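Local coordinates for NAD nucleotidase (Haemophilus influenzae, PDB 3ZU0), which degrades NAD to adenosine and nicotinamide riboside, acting as a nucleotide pyrophosphatase and as a 5'-nucleotidase most active on AMP, at residues His21-Glu26 with Thr73-Phe78; Ala68-Thr73 with Gly101-Asp106; Val402-Gln407 with Tyr509-Asn514; Tyr437-Glu442 with Lys529-Pro534. All coordinates share one frame; numbering follows the deposited sequence.

Contact 1 (His21-Glu26 with Thr73-Phe78). With ZN (zinc ion), chain D.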
# COMPACT_ATOMS: atom_id res chain seq x y z
N HIS A 21 2.10 24.09 11.78
CA HIS A 21 2.49 25.45 12.17
C HIS A 21 3.45 26.04 11.13
O HIS A 21 3.54 27.26 10.99
CB HIS A 21 2.99 25.56 13.62
CG HIS A 21 4.43 25.20 13.83
ND1 HIS A 21 4.83 23.94 14.22
CD2 HIS A 21 5.55 25.96 13.78
CE1 HIS A 21 6.15 23.93 14.37
NE2 HIS A 21 6.61 25.14 14.10
N HIS A 22 4.09 25.16 10.35
CA HIS A 22 4.91 25.58 9.22
C HIS A 22 5.90 26.72 9.56
O HIS A 22 6.02 27.67 8.80
CB HIS A 22 4.01 26.04 8.07
CG HIS A 22 3.43 24.92 7.27
ND1 HIS A 22 4.14 24.24 6.30
CD2 HIS A 22 2.20 24.34 7.29
CE1 HIS A 22 3.39 23.30 5.77
NE2 HIS A 22 2.20 23.35 6.34
N SER A 23 6.61 26.61 10.68
CA SER A 23 7.61 27.62 11.08
C SER A 23 7.03 29.02 11.27
O SER A 23 7.75 30.02 11.20
CB SER A 23 8.78 27.69 10.08
OG SER A 23 9.46 26.44 9.98
N TYR A 24 5.72 29.10 11.52
CA TYR A 24 5.10 30.37 11.89
C TYR A 24 5.31 30.66 13.37
O TYR A 24 4.43 30.45 14.20
CB TYR A 24 3.61 30.38 11.55
CG TYR A 24 3.36 30.85 10.13
CD1 TYR A 24 3.57 30.00 9.05
CD2 TYR A 24 2.95 32.15 9.87
CE1 TYR A 24 3.34 30.43 7.74
CE2 TYR A 24 2.74 32.59 8.59
CZ TYR A 24 2.93 31.73 7.52
OH TYR A 24 2.71 32.17 6.24
N LEU A 25 6.49 31.16 13.71
CA LEU A 25 6.84 31.37 15.11
C LEU A 25 6.22 32.66 15.63
O LEU A 25 5.87 32.75 16.80
CB LEU A 25 8.35 31.39 15.28
CG LEU A 25 9.07 30.05 15.49
CD1 LEU A 25 8.47 28.92 14.67
CD2 LEU A 25 10.55 30.20 15.22
N GLU A 26 6.07 33.64 14.75
CA GLU A 26 5.42 34.92 15.11
C GLU A 26 3.92 34.93 14.79
O GLU A 26 3.45 34.16 13.96
CB GLU A 26 6.05 36.06 14.31
CG GLU A 26 7.54 36.13 14.35
CD GLU A 26 8.08 37.35 13.61
OE1 GLU A 26 7.30 38.33 13.45
OE2 GLU A 26 9.26 37.34 13.19
N THR A 73 9.01 24.38 7.48
CA THR A 73 8.94 24.99 6.15
C THR A 73 7.78 25.94 6.04
O THR A 73 6.67 25.65 6.51
CB THR A 73 8.91 23.98 4.98
OG1 THR A 73 7.61 23.41 4.86
CG2 THR A 73 9.98 22.87 5.17
N GLY A 74 8.03 27.08 5.41
CA GLY A 74 6.97 28.03 5.13
C GLY A 74 7.31 29.46 5.48
O GLY A 74 6.61 30.39 5.05
N THR A 75 8.38 29.64 6.26
CA THR A 75 8.86 30.97 6.63
C THR A 75 10.37 30.97 6.73
O THR A 75 11.02 29.92 6.67
CB THR A 75 8.33 31.45 8.00
OG1 THR A 75 9.07 30.81 9.04
CG2 THR A 75 6.83 31.17 8.18
N LEU A 76 10.93 32.16 6.93
CA LEU A 76 12.38 32.34 7.05
C LEU A 76 12.94 31.67 8.29
O LEU A 76 14.13 31.37 8.35
CB LEU A 76 12.72 33.84 7.09
CG LEU A 76 12.65 34.57 5.76
CD1 LEU A 76 12.74 36.10 5.97
CD2 LEU A 76 13.76 34.09 4.84
N TYR A 77 12.09 31.45 9.28
CA TYR A 77 12.50 30.73 10.48
C TYR A 77 12.93 29.31 10.14
O TYR A 77 13.75 28.73 10.85
CB TYR A 77 11.39 30.71 11.52
CG TYR A 77 11.24 32.03 12.22
CD1 TYR A 77 12.23 32.47 13.10
CD2 TYR A 77 10.13 32.83 12.02
CE1 TYR A 77 12.11 33.67 13.76
CE2 TYR A 77 10.01 34.05 12.67
CZ TYR A 77 11.00 34.46 13.54
OH TYR A 77 10.89 35.65 14.19
N PHE A 78 12.39 28.75 9.06
CA PHE A 78 12.93 27.48 8.62
C PHE A 78 14.14 27.68 7.71
O PHE A 78 15.19 27.06 7.90
CB PHE A 78 11.92 26.60 7.87
CG PHE A 78 12.54 25.34 7.37
CD1 PHE A 78 12.84 24.32 8.26
CD2 PHE A 78 12.91 25.20 6.05
CE1 PHE A 78 13.46 23.16 7.82
CE2 PHE A 78 13.52 24.04 5.60
CZ PHE A 78 13.79 23.02 6.48
ZN ZN D . 0.67 21.93 5.97
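His22 uses both nitrogens of its imidazole: NE2 binds a zinc ion at 2.1 Å, and ND1 on the other side of the ring donates to Thr73 O at 2.9 Å. The acceptor lies in the ring plane, so the bond helps fix the rotation of the imidazole and helps point NE2 at the metal. Next to it, Ser23 OG accepts from Thr73 N over a longer 3.3 Å, while its stronger partner is the carboxylate of Asp86. This is a metal-ligand loop of the calcineurin-like phosphoesterase domain, where Asp20, Asp70 and His228 join His22 around the same zinc; a type I' turn from His21 to Tyr24 shapes it. Thr75 suits the N-cap of helix 76-79: OG1 donates to Ser23 O (2.7 Å), from above the carbonyl plane, and weakly accepts from Tyr77 N. Its methyl CG2 meanwhile sits over one face of the Tyr24 ring, 3.7 Å from the centroid. Leu25 likewise lays CD2 over a face of Tyr77. The phenol OH of Tyr77 donates to Glu26 OE2 at 2.6 Å on the anti side of the carboxylate, and Lys350 forms a salt bridge with the same oxygen.

Contact 2 (Ala68-Thr73 with Gly101-Asp106). With ZN (zinc ion), chain C; ZN (zinc ion), chain D; A12 (phosphomethylphosphonic acid adenosyl ester), chain F; PO4 (phosphate ion), chain E.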
# COMPACT_ATOMS: atom_id res chain seq x y z
N ALA A 68 0.36 17.35 14.91
CA ALA A 68 -0.01 16.46 13.82
C ALA A 68 0.74 16.70 12.51
O ALA A 68 0.26 16.31 11.45
CB ALA A 68 -1.52 16.54 13.58
N GLY A 69 1.89 17.38 12.56
CA GLY A 69 2.81 17.43 11.43
C GLY A 69 2.93 18.72 10.63
O GLY A 69 2.13 19.63 10.79
N ASP A 70 3.92 18.76 9.75
CA ASP A 70 4.32 19.99 9.05
C ASP A 70 4.69 21.05 10.09
O ASP A 70 4.14 22.15 10.10
CB ASP A 70 3.22 20.55 8.13
CG ASP A 70 3.11 19.80 6.83
OD1 ASP A 70 3.92 18.88 6.57
OD2 ASP A 70 2.23 20.17 6.03
N ALA A 71 5.63 20.70 10.96
CA ALA A 71 6.20 21.68 11.87
C ALA A 71 7.05 22.64 11.06
O ALA A 71 7.09 23.85 11.34
CB ALA A 71 7.05 20.98 12.93
N ILE A 72 7.73 22.13 10.04
CA ILE A 72 8.72 22.94 9.35
C ILE A 72 8.36 23.30 7.92
O ILE A 72 7.57 22.62 7.25
CB ILE A 72 10.12 22.28 9.35
CG1 ILE A 72 10.07 20.86 8.76
CG2 ILE A 72 10.69 22.27 10.75
CD1 ILE A 72 11.43 20.33 8.30
N THR A 73 9.01 24.38 7.48
CA THR A 73 8.94 24.99 6.15
C THR A 73 7.78 25.94 6.04
O THR A 73 6.67 25.65 6.51
CB THR A 73 8.91 23.98 4.98
OG1 THR A 73 7.61 23.41 4.86
CG2 THR A 73 9.98 22.87 5.17
N GLY A 101 4.77 15.09 8.62
CA GLY A 101 3.91 15.52 7.53
C GLY A 101 4.60 15.42 6.18
O GLY A 101 5.66 14.82 6.07
N ASN A 102 4.02 16.00 5.13
CA ASN A 102 4.67 15.95 3.83
C ASN A 102 5.85 16.92 3.72
O ASN A 102 6.88 16.60 3.16
CB ASN A 102 3.67 16.17 2.69
CG ASN A 102 2.81 17.40 2.91
OD1 ASN A 102 2.39 17.68 4.02
ND2 ASN A 102 2.55 18.15 1.83
N HIS A 103 5.69 18.13 4.27
CA HIS A 103 6.76 19.14 4.17
C HIS A 103 7.98 18.86 5.03
O HIS A 103 9.01 19.50 4.88
CB HIS A 103 6.21 20.55 4.42
CG HIS A 103 5.26 20.99 3.35
ND1 HIS A 103 5.69 21.57 2.17
CD2 HIS A 103 3.92 20.89 3.25
CE1 HIS A 103 4.65 21.82 1.40
NE2 HIS A 103 3.56 21.42 2.03
N GLU A 104 7.89 17.88 5.91
CA GLU A 104 9.06 17.45 6.66
C GLU A 104 10.19 16.97 5.75
O GLU A 104 11.36 17.02 6.12
CB GLU A 104 8.68 16.32 7.64
CG GLU A 104 8.60 16.75 9.10
CD GLU A 104 7.41 17.64 9.38
OE1 GLU A 104 6.26 17.22 9.11
OE2 GLU A 104 7.62 18.75 9.91
N PHE A 105 9.84 16.51 4.54
CA PHE A 105 10.84 15.99 3.61
C PHE A 105 11.28 16.96 2.53
O PHE A 105 12.02 16.58 1.63
CB PHE A 105 10.34 14.71 2.96
CG PHE A 105 10.27 13.57 3.89
CD1 PHE A 105 11.39 12.80 4.15
CD2 PHE A 105 9.08 13.26 4.55
CE1 PHE A 105 11.33 11.74 5.03
CE2 PHE A 105 9.01 12.20 5.42
CZ PHE A 105 10.13 11.44 5.67
N ASP A 106 10.82 18.21 2.62
CA ASP A 106 11.06 19.21 1.58
C ASP A 106 12.55 19.47 1.34
O ASP A 106 12.94 19.89 0.25
CB ASP A 106 10.38 20.53 1.96
CG ASP A 106 8.95 20.60 1.49
OD1 ASP A 106 8.41 19.55 1.06
OD2 ASP A 106 8.34 21.69 1.56
ZN ZN C . 1.03 18.81 5.07
ZN ZN D . 0.67 21.93 5.97
PB A12 F . 2.35 25.01 1.00
O1B A12 F . 1.83 26.47 0.77
O2B A12 F . 3.86 25.07 0.93
O3B A12 F . 1.93 24.50 2.32
PA A12 F . 2.43 24.15 -1.83
O1A A12 F . 3.21 25.48 -1.76
O2A A12 F . 1.52 23.94 -3.06
C3A A12 F . 1.80 23.98 -0.25
O5' A12 F . 3.62 23.06 -1.55
C5' A12 F . 4.00 22.22 -2.59
C4' A12 F . 4.64 22.82 -3.73
O4' A12 F . 5.92 23.35 -3.28
C3' A12 F . 5.09 21.80 -4.69
O3' A12 F . 4.10 21.36 -5.54
C2' A12 F . 6.19 22.47 -5.43
O2' A12 F . 5.72 23.24 -6.46
C1' A12 F . 6.82 23.32 -4.38
N9 A12 F . 8.07 22.76 -3.96
C8 A12 F . 8.26 21.91 -2.92
N7 A12 F . 9.56 21.62 -2.89
C5 A12 F . 10.21 22.29 -3.91
C6 A12 F . 11.56 22.38 -4.35
N6 A12 F . 12.62 21.68 -3.74
N1 A12 F . 11.83 23.17 -5.38
C2 A12 F . 10.88 23.84 -6.01
N3 A12 F . 9.59 23.78 -5.64
C4 A12 F . 9.25 23.01 -4.59
P PO4 E . 0.08 21.21 2.99
O1 PO4 E . -1.40 21.18 2.62
O2 PO4 E . 0.22 20.53 4.34
O3 PO4 E . 0.81 20.39 1.94
O4 PO4 E . 0.60 22.63 3.07
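The loops 68-73 and 101-106 come closest at two glycines, the CA atoms of Gly69 and Gly101 lying 4.5 Å apart, and a 3-10 segment then carries 101-106 past 68-73. Glu104, bent at chi2 (70°), grips main-chain N-H groups. Its OE1 accepts from Asp70 N at 2.9 Å through the syn lone pair and from Gly101 N through the anti one; OE2 takes Ala71 N at 3.0 Å and, weakly, Ile72 N. Four backbone N-H groups thus satisfy a buried carboxylate. Asp70 divides its oxygens: OD1 accepts from His103 N, and OD2 bridges the two zinc ions, at 2.1 Å to one and 2.4 Å to the other. Asn102 OD1 binds the nearer zinc at 2.1 Å, while its ND2 donates almost straight (172°) to O3 of the phosphate, an atom that also accepts from His103 NE2. At another edge of that ring, near its plane, Asp106 OD2 accepts from ND1 at 2.7 Å. These loops follow parallel strands 63-67 and 97-99 and give Asp70 and Asn102 to the dinuclear centre of the calcineurin-like fold; His203 and Asp226 complete the zinc bound by Asn102, helix 108-116 packs on Ile72 and Glu104, and helix 76-79 on Thr73.

Contact 3 (Val402-Gln407 with Tyr509-Asn514)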
# COMPACT_ATOMS: atom_id res chain seq x y z
N VAL A 402 23.14 27.95 -21.78
CA VAL A 402 21.86 27.26 -21.93
C VAL A 402 20.97 27.93 -23.00
O VAL A 402 21.03 29.14 -23.18
CB VAL A 402 21.15 27.20 -20.54
CG1 VAL A 402 19.68 27.34 -20.68
CG2 VAL A 402 21.52 25.92 -19.78
N ASP A 403 20.17 27.14 -23.71
CA ASP A 403 19.23 27.66 -24.69
C ASP A 403 17.92 28.15 -24.08
O ASP A 403 17.16 28.90 -24.70
CB ASP A 403 18.89 26.61 -25.74
CG ASP A 403 20.07 26.29 -26.65
OD1 ASP A 403 20.64 27.23 -27.24
OD2 ASP A 403 20.43 25.09 -26.75
N LEU A 404 17.64 27.74 -22.84
CA LEU A 404 16.26 27.74 -22.38
C LEU A 404 16.25 27.27 -20.95
O LEU A 404 16.99 26.35 -20.60
CB LEU A 404 15.56 26.73 -23.28
CG LEU A 404 14.16 26.17 -23.40
CD1 LEU A 404 14.23 25.28 -24.63
CD2 LEU A 404 13.77 25.38 -22.18
N THR A 405 15.45 27.92 -20.10
CA THR A 405 15.26 27.45 -18.73
C THR A 405 13.78 27.32 -18.42
O THR A 405 12.96 28.04 -18.98
CB THR A 405 15.83 28.41 -17.67
OG1 THR A 405 15.20 29.69 -17.80
CG2 THR A 405 17.33 28.54 -17.78
N ILE A 406 13.45 26.37 -17.54
CA ILE A 406 12.10 26.16 -17.05
C ILE A 406 12.12 26.13 -15.53
O ILE A 406 12.96 25.46 -14.94
CB ILE A 406 11.54 24.80 -17.51
CG1 ILE A 406 11.57 24.70 -19.03
CG2 ILE A 406 10.11 24.58 -16.95
CD1 ILE A 406 11.16 25.99 -19.73
N GLN A 407 11.19 26.87 -14.91
CA GLN A 407 11.07 26.94 -13.46
C GLN A 407 9.61 26.74 -13.11
O GLN A 407 8.73 27.27 -13.78
CB GLN A 407 11.55 28.30 -12.93
CG GLN A 407 11.30 28.56 -11.44
CD GLN A 407 12.26 27.80 -10.55
OE1 GLN A 407 13.15 27.12 -11.05
NE2 GLN A 407 12.09 27.92 -9.25
N TYR A 509 18.19 20.76 -27.59
CA TYR A 509 18.38 21.98 -26.83
C TYR A 509 19.06 21.71 -25.49
O TYR A 509 18.81 20.68 -24.85
CB TYR A 509 17.04 22.67 -26.58
CG TYR A 509 16.30 23.08 -27.83
CD1 TYR A 509 16.57 24.29 -28.45
CD2 TYR A 509 15.32 22.26 -28.38
CE1 TYR A 509 15.87 24.68 -29.59
CE2 TYR A 509 14.62 22.64 -29.52
CZ TYR A 509 14.90 23.85 -30.12
OH TYR A 509 14.21 24.22 -31.25
N LEU A 510 19.91 22.65 -25.06
CA LEU A 510 20.44 22.60 -23.71
C LEU A 510 19.44 23.31 -22.81
O LEU A 510 19.20 24.51 -22.95
CB LEU A 510 21.82 23.27 -23.63
CG LEU A 510 22.54 23.06 -22.30
CD1 LEU A 510 22.75 21.57 -22.03
CD2 LEU A 510 23.89 23.80 -22.22
N VAL A 511 18.85 22.56 -21.89
CA VAL A 511 17.80 23.09 -21.03
C VAL A 511 18.28 23.22 -19.59
O VAL A 511 18.84 22.29 -19.03
CB VAL A 511 16.53 22.21 -21.11
CG1 VAL A 511 15.47 22.64 -20.09
CG2 VAL A 511 15.97 22.25 -22.52
N GLY A 512 18.04 24.39 -19.00
CA GLY A 512 18.35 24.60 -17.61
C GLY A 512 17.09 24.59 -16.75
O GLY A 512 16.02 24.97 -17.20
N THR A 513 17.23 24.13 -15.51
CA THR A 513 16.09 24.06 -14.59
C THR A 513 16.61 23.84 -13.18
O THR A 513 17.81 23.89 -12.96
CB THR A 513 15.09 22.97 -15.02
OG1 THR A 513 13.89 23.07 -14.24
CG2 THR A 513 15.72 21.56 -14.93
N ASN A 514 15.73 23.64 -12.20
CA ASN A 514 16.21 23.36 -10.85
C ASN A 514 16.25 21.85 -10.59
O ASN A 514 15.55 21.08 -11.25
CB ASN A 514 15.37 24.09 -9.79
CG ASN A 514 13.95 23.55 -9.70
OD1 ASN A 514 13.75 22.41 -9.32
ND2 ASN A 514 12.98 24.37 -10.06
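Backbone hydrogen bonds join 402-407 to strand 509-514 in parallel, the short axes inclined by 27°. Gly512 bonds through both its N and its O to the neighbouring strand, straddling Thr405: its O accepts from Ile406 N at 2.9 Å, and its N donates to Leu404 O, an oxygen whose place is less certain. Lacking a side chain, Gly512 avoids crowding Thr405 CG2 and Val402 CG2. Thr405 CA lies 3.0 Å from Gly512 O in a CA-H...O contact that comes with the parallel pairing. Toward the start of the pair, Asp403 N donates to Leu510 O.

Side chains extend the polar pairing at both ends. Asp403 returns a bond through OD2, whose anti lone pair takes Leu510 N at 3.0 Å, nearly straight, a carboxylate doing the work of a strand carbonyl. Thr513 swings OG1 anti to its own N (chi1 -171°), which brings the hydroxyl to Ile406 O at 2.7 Å. Asn514 ND2 donates to Gln407 OE1 at 2.9 Å from above that carbonyl plane, the two amides standing 77° apart; its OD1 caps Val517 N at the start of helix 515-518.

Apolar contacts are simpler. Leu404 and Val511 run side by side, CD2 3.8 Å from CG2, whereas the side chains of Val402 and Leu510 cross at about a right angle, CG2 touching CG.

Within the mixed sheet of the C-terminal domain, strand 467-470 flanks 404-408 and strand 435-442 flanks 508-514, while helix 386-398 packs on Thr405 and Gln407.

Contact 4 (Tyr437-Glu442 with Lys529-Pro534)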
# COMPACT_ATOMS: atom_id res chain seq x y z
N TYR A 437 20.30 22.66 -12.65
CA TYR A 437 20.51 21.39 -13.33
C TYR A 437 20.26 21.60 -14.82
O TYR A 437 19.40 22.39 -15.19
CB TYR A 437 19.54 20.35 -12.76
CG TYR A 437 19.90 18.91 -13.05
CD1 TYR A 437 19.61 18.34 -14.28
CD2 TYR A 437 20.53 18.12 -12.09
CE1 TYR A 437 19.94 17.03 -14.57
CE2 TYR A 437 20.87 16.80 -12.37
CZ TYR A 437 20.56 16.27 -13.61
OH TYR A 437 20.87 14.96 -13.92
N THR A 438 21.02 20.91 -15.69
CA THR A 438 20.82 21.03 -17.14
C THR A 438 20.68 19.68 -17.85
O THR A 438 21.28 18.69 -17.43
CB THR A 438 21.97 21.82 -17.82
OG1 THR A 438 23.19 21.08 -17.70
CG2 THR A 438 22.15 23.20 -17.19
N TYR A 439 19.91 19.66 -18.92
CA TYR A 439 19.79 18.49 -19.80
C TYR A 439 20.06 18.88 -21.25
O TYR A 439 19.94 20.05 -21.63
CB TYR A 439 18.38 17.90 -19.75
CG TYR A 439 18.01 17.10 -18.52
CD1 TYR A 439 18.64 15.89 -18.24
CD2 TYR A 439 17.00 17.52 -17.66
CE1 TYR A 439 18.30 15.13 -17.13
CE2 TYR A 439 16.64 16.77 -16.53
CZ TYR A 439 17.29 15.58 -16.28
OH TYR A 439 16.95 14.82 -15.18
N LYS A 440 20.41 17.90 -22.07
CA LYS A 440 20.44 18.08 -23.51
C LYS A 440 19.33 17.20 -24.06
O LYS A 440 19.36 15.99 -23.90
CB LYS A 440 21.81 17.68 -24.07
CG LYS A 440 22.04 18.02 -25.54
CD LYS A 440 22.25 19.51 -25.75
CE LYS A 440 22.78 19.80 -27.15
NZ LYS A 440 24.04 19.05 -27.38
N MET A 441 18.32 17.81 -24.67
CA MET A 441 17.10 17.08 -24.98
C MET A 441 16.42 17.68 -26.18
O MET A 441 16.51 18.88 -26.42
CB MET A 441 16.15 17.08 -23.76
CG MET A 441 15.62 18.45 -23.35
SD MET A 441 14.82 18.52 -21.72
CE MET A 441 13.33 17.58 -22.03
N GLU A 442 15.70 16.84 -26.90
CA GLU A 442 15.14 17.21 -28.18
C GLU A 442 13.85 18.04 -28.02
O GLU A 442 13.20 18.00 -26.97
CB GLU A 442 14.92 15.94 -29.02
CG GLU A 442 16.18 14.99 -29.09
CD GLU A 442 16.38 14.14 -27.82
OE1 GLU A 442 15.36 13.76 -27.22
OE2 GLU A 442 17.52 13.86 -27.41
N LYS A 529 12.15 10.74 -16.42
CA LYS A 529 12.59 9.66 -17.30
C LYS A 529 14.02 9.91 -17.79
O LYS A 529 14.79 8.97 -17.94
CB LYS A 529 11.65 9.52 -18.50
CG LYS A 529 10.19 9.25 -18.14
CD LYS A 529 9.28 9.38 -19.36
CE LYS A 529 7.83 9.64 -18.96
NZ LYS A 529 7.11 10.40 -20.02
N LEU A 530 14.36 11.18 -18.01
CA LEU A 530 15.69 11.58 -18.48
C LEU A 530 16.75 11.44 -17.41
O LEU A 530 17.92 11.21 -17.70
CB LEU A 530 15.67 13.05 -18.94
CG LEU A 530 15.22 13.41 -20.35
CD1 LEU A 530 13.92 12.74 -20.75
CD2 LEU A 530 15.13 14.91 -20.49
N PHE A 531 16.35 11.59 -16.15
CA PHE A 531 17.28 11.61 -15.03
C PHE A 531 18.08 10.31 -14.97
O PHE A 531 17.53 9.22 -15.08
CB PHE A 531 16.52 11.84 -13.72
CG PHE A 531 17.40 12.05 -12.53
CD1 PHE A 531 18.04 13.26 -12.32
CD2 PHE A 531 17.59 11.04 -11.60
CE1 PHE A 531 18.85 13.46 -11.22
CE2 PHE A 531 18.40 11.23 -10.50
CZ PHE A 531 19.03 12.45 -10.31
N ASN A 532 19.39 10.44 -14.81
CA ASN A 532 20.27 9.29 -14.71
C ASN A 532 20.26 8.40 -15.97
O ASN A 532 20.37 7.17 -15.89
CB ASN A 532 19.91 8.47 -13.47
CG ASN A 532 20.94 7.41 -13.15
OD1 ASN A 532 22.14 7.62 -13.35
ND2 ASN A 532 20.48 6.26 -12.66
N ASP A 533 20.11 9.04 -17.12
CA ASP A 533 20.17 8.36 -18.42
C ASP A 533 21.10 9.16 -19.32
O ASP A 533 20.66 10.15 -19.93
CB ASP A 533 18.77 8.27 -19.05
CG ASP A 533 18.81 7.73 -20.48
OD1 ASP A 533 19.90 7.59 -21.06
OD2 ASP A 533 17.73 7.45 -21.03
N PRO A 534 22.37 8.72 -19.42
CA PRO A 534 23.50 9.37 -20.10
C PRO A 534 23.13 10.03 -21.41
O PRO A 534 23.70 11.05 -21.78
CB PRO A 534 24.45 8.20 -20.36
CG PRO A 534 24.21 7.28 -19.23
CD PRO A 534 22.75 7.40 -18.89
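The chi1 of Tyr439 (-76°) brings its ring against Leu530 CB, and that of Leu530 (-84°) turns the leucine branches toward Met441, at the end of helix 525-530. Leu530 CB settles over one face of the Tyr439 ring, 4.1 Å from the centroid, in a CH-pi contact. On the opposite face lies Tyr437 CE1, 3.4 Å above the plane but offset toward the rim, so the flat ring is held from both sides. A leucine suits this position because CB lies over the tyrosine ring while the branch CD2 reaches on to Met441, touching Met441 CE at 3.6 Å and coming within 3.8 Å of Met441 SD. The bend of Met441 at chi3 (-70°) brings its CE against Leu530 CD2.

Phe531, the first residue beyond the helical conformation, begins the exit of the chain through a type II turn from Leu530 to Asp533. Its ring receives Tyr439 OH at its edge, with CD1 3.4 Å from that oxygen, and Phe531 CA lies 3.2 Å from the same atom. Tyr437 crosses the phenylalanine at about a right angle, its OH 3.7 Å from Phe531 CD1.

These contacts attach the end of helix 525-530 to strand 435-442 of the C-terminal domain. No hydrogen bond spans the two segments; Tyr439 OH instead bonds to Ala518 O. Cohesion between them therefore rests on van der Waals and CH-pi contacts, while the polar end of the central tyrosine ties the strand to the substrate-binding region, to which Ala518 probably belongs.

How the contacts relate
From the N terminus, contact 1 closes the excursion from 21-26 to 73-78, and contact 2 that from 68-73 to 101-106. Their spans cross and share Thr73; backbone bonds from His22 N to Asp70 O and Ser23 N to Ala71 O join them, and one zinc ion touches both. Together they tie the loops of the phosphoesterase domain around its metals. Much later, contact 3 pairs 402-407 with 509-514, and contact 4 opens inside that span but closes beyond it, so these two cross as well. They meet through neighbouring strands of one sheet in the C-terminal domain. Contacts 2 and 3 do not touch, their nearest atoms lying about 10 Å apart.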